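Local coordinates for protein novel immune-type receptor 11 (Ictalurus punctatus, PDB 2QTE) that probably acts in immune recognition as the variable-type immunoglobulin domain of a bony fish receptor from a family implicated in allogeneic recognition, at residues 19-24 and 91-96; 67-72 and 76-81. The protein carries 1 engineered substitution. One frame throughout, in Å; residues are numbered along the deposited sequence.

Interaction 1: 19-24 and 91-96; sequences MECSMS and YFCGEV
C21 and C93 face each other with their CA atoms 6.2 Å apart, while M19 and Y91, two residues back on each segment, stand 8.2 Å apart by the same measure, so the two backbones are bridged by side chains alone. The bridge between the cysteines is covalent: C21 SG and C93 SG are bonded at 2.0 Å, with a chi3 of -74°. Each sulfur lies anti to its own backbone N, which carries it across the gap toward the other. This is the disulfide that pins together the two sheets of an immunoglobulin variable domain, and W34 of strand 32-37 packs against C21, as the core tryptophan does in this fold. Two residues before the cysteines, M19 lays its methyl on the phenol of Y91: CE sits over the middle of one face, 3.6 Å from the ring centroid and only 7° off the normal. The bend at chi3 (-88°) turns CE down onto the ring and leaves SD approaching obliquely, a Met-aromatic contact. Y91 OH bonds to the backbone O of D87. Without the phenol, as with an alanine here, the M19 methyl is likely to lose the surface it rests on and D87 O its hydroxyl partner.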
# COMPACT_ATOMS: atom_id res chain seq x y z
N MET A 19 -2.62 15.14 8.00
CA MET A 19 -1.89 13.89 8.23
C MET A 19 -0.46 14.11 7.76
O MET A 19 -0.21 14.60 6.68
CB MET A 19 -2.55 12.73 7.50
CG MET A 19 -3.98 12.61 7.82
SD MET A 19 -4.93 11.37 6.94
CE MET A 19 -5.47 12.27 5.46
N GLU A 20 0.49 13.73 8.60
CA GLU A 20 1.86 14.12 8.47
C GLU A 20 2.75 13.06 7.81
O GLU A 20 2.51 11.87 7.96
CB GLU A 20 2.39 14.39 9.87
CG GLU A 20 1.98 15.73 10.47
CD GLU A 20 0.81 15.64 11.42
OE1 GLU A 20 0.17 16.69 11.68
OE2 GLU A 20 0.53 14.52 11.91
N CYS A 21 3.74 13.50 7.05
CA CYS A 21 4.78 12.63 6.54
C CYS A 21 6.05 13.48 6.50
O CYS A 21 6.03 14.56 5.93
CB CYS A 21 4.44 12.16 5.14
SG CYS A 21 5.70 11.13 4.32
N SER A 22 7.14 13.02 7.11
CA SER A 22 8.38 13.80 7.09
C SER A 22 9.16 13.65 5.79
O SER A 22 9.05 12.63 5.09
CB SER A 22 9.25 13.53 8.33
OG SER A 22 10.47 14.27 8.31
N MET A 23 9.92 14.68 5.46
CA MET A 23 10.66 14.78 4.21
C MET A 23 12.15 14.50 4.48
O MET A 23 12.89 14.09 3.58
CB MET A 23 10.47 16.20 3.64
CG MET A 23 10.85 16.40 2.21
SD MET A 23 9.64 15.66 1.14
CE MET A 23 8.66 17.07 0.62
N SER A 24 12.57 14.71 5.72
CA SER A 24 14.01 14.76 6.03
C SER A 24 14.80 13.65 5.33
O SER A 24 15.84 13.92 4.72
CB SER A 24 14.28 14.85 7.54
OG SER A 24 13.26 14.25 8.33
N TYR A 91 -4.14 6.22 4.86
CA TYR A 91 -3.32 7.00 3.99
C TYR A 91 -1.89 6.70 4.38
O TYR A 91 -1.49 6.88 5.54
CB TYR A 91 -3.58 8.52 4.16
CG TYR A 91 -5.01 8.96 3.79
CD1 TYR A 91 -6.10 8.69 4.64
CD2 TYR A 91 -5.24 9.67 2.61
CE1 TYR A 91 -7.43 9.10 4.28
CE2 TYR A 91 -6.56 10.13 2.27
CZ TYR A 91 -7.62 9.83 3.10
OH TYR A 91 -8.90 10.28 2.74
N PHE A 92 -1.13 6.27 3.38
CA PHE A 92 0.24 5.80 3.58
C PHE A 92 1.16 6.71 2.77
O PHE A 92 0.90 6.97 1.61
CB PHE A 92 0.41 4.37 3.02
CG PHE A 92 -0.67 3.40 3.41
CD1 PHE A 92 -0.90 3.10 4.77
CD2 PHE A 92 -1.45 2.79 2.43
CE1 PHE A 92 -1.87 2.20 5.16
CE2 PHE A 92 -2.52 1.88 2.80
CZ PHE A 92 -2.71 1.56 4.16
N CYS A 93 2.25 7.17 3.38
CA CYS A 93 3.22 7.97 2.70
C CYS A 93 4.38 7.06 2.38
O CYS A 93 4.89 6.39 3.24
CB CYS A 93 3.68 9.11 3.60
SG CYS A 93 4.68 10.31 2.79
N GLY A 94 4.79 7.02 1.14
CA GLY A 94 5.86 6.16 0.72
C GLY A 94 6.68 6.67 -0.42
O GLY A 94 6.28 7.56 -1.19
N GLU A 95 7.84 6.06 -0.56
CA GLU A 95 8.76 6.43 -1.61
C GLU A 95 9.12 5.20 -2.46
O GLU A 95 9.51 4.19 -1.90
CB GLU A 95 10.00 7.00 -0.92
CG GLU A 95 10.90 7.71 -1.86
CD GLU A 95 12.24 8.06 -1.26
OE1 GLU A 95 12.34 8.29 -0.04
OE2 GLU A 95 13.19 8.11 -2.06
N VAL A 96 8.96 5.27 -3.79
CA VAL A 96 9.40 4.19 -4.70
C VAL A 96 10.93 4.19 -4.76
O VAL A 96 11.54 5.22 -5.02
CB VAL A 96 8.79 4.27 -6.13
CG1 VAL A 96 9.57 3.42 -7.17
CG2 VAL A 96 7.32 3.88 -6.12

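Interaction 2: 67-72 and 76-81; sequences FSMTVN and FDLNII
N79 uses its side-chain amide to reach two hydroxyls of the neighbouring strand: ND2 donates to S68 OG at 3.3 Å, nearly in the amide plane, and makes a weak bond to T70 OG1. At the other end of the amide, OD1 accepts from a water that also bonds T70 OG1, and T18 OG1 of strand 17-19 is a further partner of OD1. With CG beside its backbone N (chi1 -43°), N79 leans across toward strand 67-71.

Underneath, the backbones form an antiparallel hairpin. S68 with N79 and T70 with D77 are hydrogen-bonded pairs, T70 N meeting D77 O at 2.9 Å. In variable-domain terms these are probably strands D and E.

F67, M69, V71, F76, L78 and I80 fill the opposite face, which packs into the core of the sandwich. M69 crosses F76 obliquely, and its bent end (chi3 72°) sets CE 3.6 Å from the ring centroid, 3° off the normal, with SD above the same ring in a Met-aromatic contact. V71 CG2 comes to 3.7 Å from F76 CD1. At the far end I80 lies alongside F67, its CG1 over one face of that ring toward the rim, while L78 CD1 sits at the ring's edge. W34 meets the F76 ring nearly parallel.

The hairpin is thus amphipathic: aromatic, sulfur and aliphatic groups seal the inner face, whereas on the other the N79 amide, its nitrogen shared between two hydroxyls and its oxygen between a water and T18, is held against rotation by polar bonds.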
# COMPACT_ATOMS: atom_id res chain seq x y z
N PHE A 67 -8.86 19.01 -0.32
CA PHE A 67 -7.51 18.53 -0.05
C PHE A 67 -6.45 19.50 -0.53
O PHE A 67 -6.63 20.16 -1.56
CB PHE A 67 -7.25 17.16 -0.70
CG PHE A 67 -8.08 16.02 -0.08
CD1 PHE A 67 -9.46 15.97 -0.28
CD2 PHE A 67 -7.49 15.05 0.66
CE1 PHE A 67 -10.25 14.91 0.31
CE2 PHE A 67 -8.24 13.99 1.24
CZ PHE A 67 -9.61 13.92 1.07
N SER A 68 -5.34 19.55 0.20
CA SER A 68 -4.17 20.36 -0.16
C SER A 68 -3.02 19.69 0.53
O SER A 68 -3.20 18.66 1.18
CB SER A 68 -4.28 21.81 0.31
OG SER A 68 -4.48 21.91 1.70
N MET A 69 -1.83 20.24 0.36
CA MET A 69 -0.67 19.74 1.07
C MET A 69 0.19 20.90 1.51
O MET A 69 0.11 22.00 0.97
CB MET A 69 0.18 18.85 0.15
CG MET A 69 -0.45 17.53 -0.24
SD MET A 69 0.71 16.27 -0.81
CE MET A 69 1.44 15.93 0.77
N THR A 70 0.98 20.63 2.54
CA THR A 70 2.07 21.49 2.94
C THR A 70 3.35 20.77 2.54
O THR A 70 3.68 19.70 3.09
CB THR A 70 1.95 21.71 4.44
OG1 THR A 70 0.70 22.37 4.68
CG2 THR A 70 3.12 22.58 4.99
N VAL A 71 4.05 21.31 1.54
CA VAL A 71 5.27 20.68 1.07
C VAL A 71 6.43 21.67 1.23
O VAL A 71 6.37 22.78 0.69
CB VAL A 71 5.15 20.22 -0.39
CG1 VAL A 71 6.47 19.62 -0.92
CG2 VAL A 71 3.92 19.23 -0.54
N ASN A 72 7.44 21.27 1.99
CA ASN A 72 8.68 22.04 2.12
C ASN A 72 9.91 21.11 2.32
O ASN A 72 9.87 19.94 1.98
CB ASN A 72 8.56 23.13 3.19
CG ASN A 72 8.23 22.60 4.58
OD1 ASN A 72 8.82 21.64 5.08
ND2 ASN A 72 7.30 23.28 5.25
N PHE A 76 5.74 16.81 4.11
CA PHE A 76 4.98 16.44 2.96
C PHE A 76 3.61 16.08 3.52
O PHE A 76 3.18 14.91 3.47
CB PHE A 76 5.69 15.28 2.28
CG PHE A 76 5.10 14.87 0.97
CD1 PHE A 76 5.11 15.74 -0.12
CD2 PHE A 76 4.57 13.59 0.79
CE1 PHE A 76 4.57 15.37 -1.33
CE2 PHE A 76 4.03 13.23 -0.43
CZ PHE A 76 4.03 14.10 -1.50
N ASP A 77 2.96 17.06 4.12
CA ASP A 77 1.74 16.77 4.92
C ASP A 77 0.47 17.01 4.12
O ASP A 77 0.36 17.98 3.41
CB ASP A 77 1.69 17.61 6.18
CG ASP A 77 2.97 17.52 7.01
OD1 ASP A 77 3.75 16.55 6.84
OD2 ASP A 77 3.15 18.40 7.87
N LEU A 78 -0.52 16.13 4.31
CA LEU A 78 -1.76 16.19 3.58
C LEU A 78 -2.83 16.88 4.47
O LEU A 78 -3.00 16.49 5.60
CB LEU A 78 -2.13 14.74 3.24
CG LEU A 78 -3.36 14.39 2.40
CD1 LEU A 78 -3.30 15.04 1.04
CD2 LEU A 78 -3.41 12.86 2.29
N ASN A 79 -3.53 17.91 3.98
CA ASN A 79 -4.58 18.57 4.76
C ASN A 79 -5.95 18.32 4.11
O ASN A 79 -6.05 18.14 2.90
CB ASN A 79 -4.39 20.06 4.78
CG ASN A 79 -2.95 20.45 5.00
OD1 ASN A 79 -2.39 20.10 6.03
ND2 ASN A 79 -2.35 21.18 4.06
N ILE A 80 -7.00 18.30 4.93
CA ILE A 80 -8.39 18.36 4.46
C ILE A 80 -9.07 19.51 5.19
O ILE A 80 -8.96 19.60 6.41
CB ILE A 80 -9.21 17.08 4.76
CG1 ILE A 80 -8.52 15.79 4.29
CG2 ILE A 80 -10.51 17.14 4.02
CD1 ILE A 80 -7.32 15.37 5.12
N ILE A 81 -9.75 20.41 4.46
CA ILE A 81 -10.55 21.42 5.16
C ILE A 81 -12.01 20.92 5.06
O ILE A 81 -12.52 20.72 3.96
CB ILE A 81 -10.25 22.90 4.70
CG1 ILE A 81 -8.85 23.34 5.22
CG2 ILE A 81 -11.26 23.93 5.35
CD1 ILE A 81 -8.26 24.56 4.51
O HOH W 1 -0.30 21.15 6.97

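In the fold
From the N terminus the chain runs through strand 17-19 into 19-24, makes strands 32-37, 44-49 and 56-58, then turns into the hairpin of 67-72 and 76-81 before reaching 91-96. Interaction 2 closes a short turn of three residues; interaction 1 closes a loop of 66 residues, and the hairpin is nested inside it. The two also meet directly, since M19 N probably bonds to L78 O and F76 N to C21 O, placing strand 76-80 between 17-19 and 67-71 in the three-stranded sheet. Interaction 2 therefore extends that sheet strand by strand, whereas interaction 1 ties it across the sandwich to strand 89-97 of the larger one.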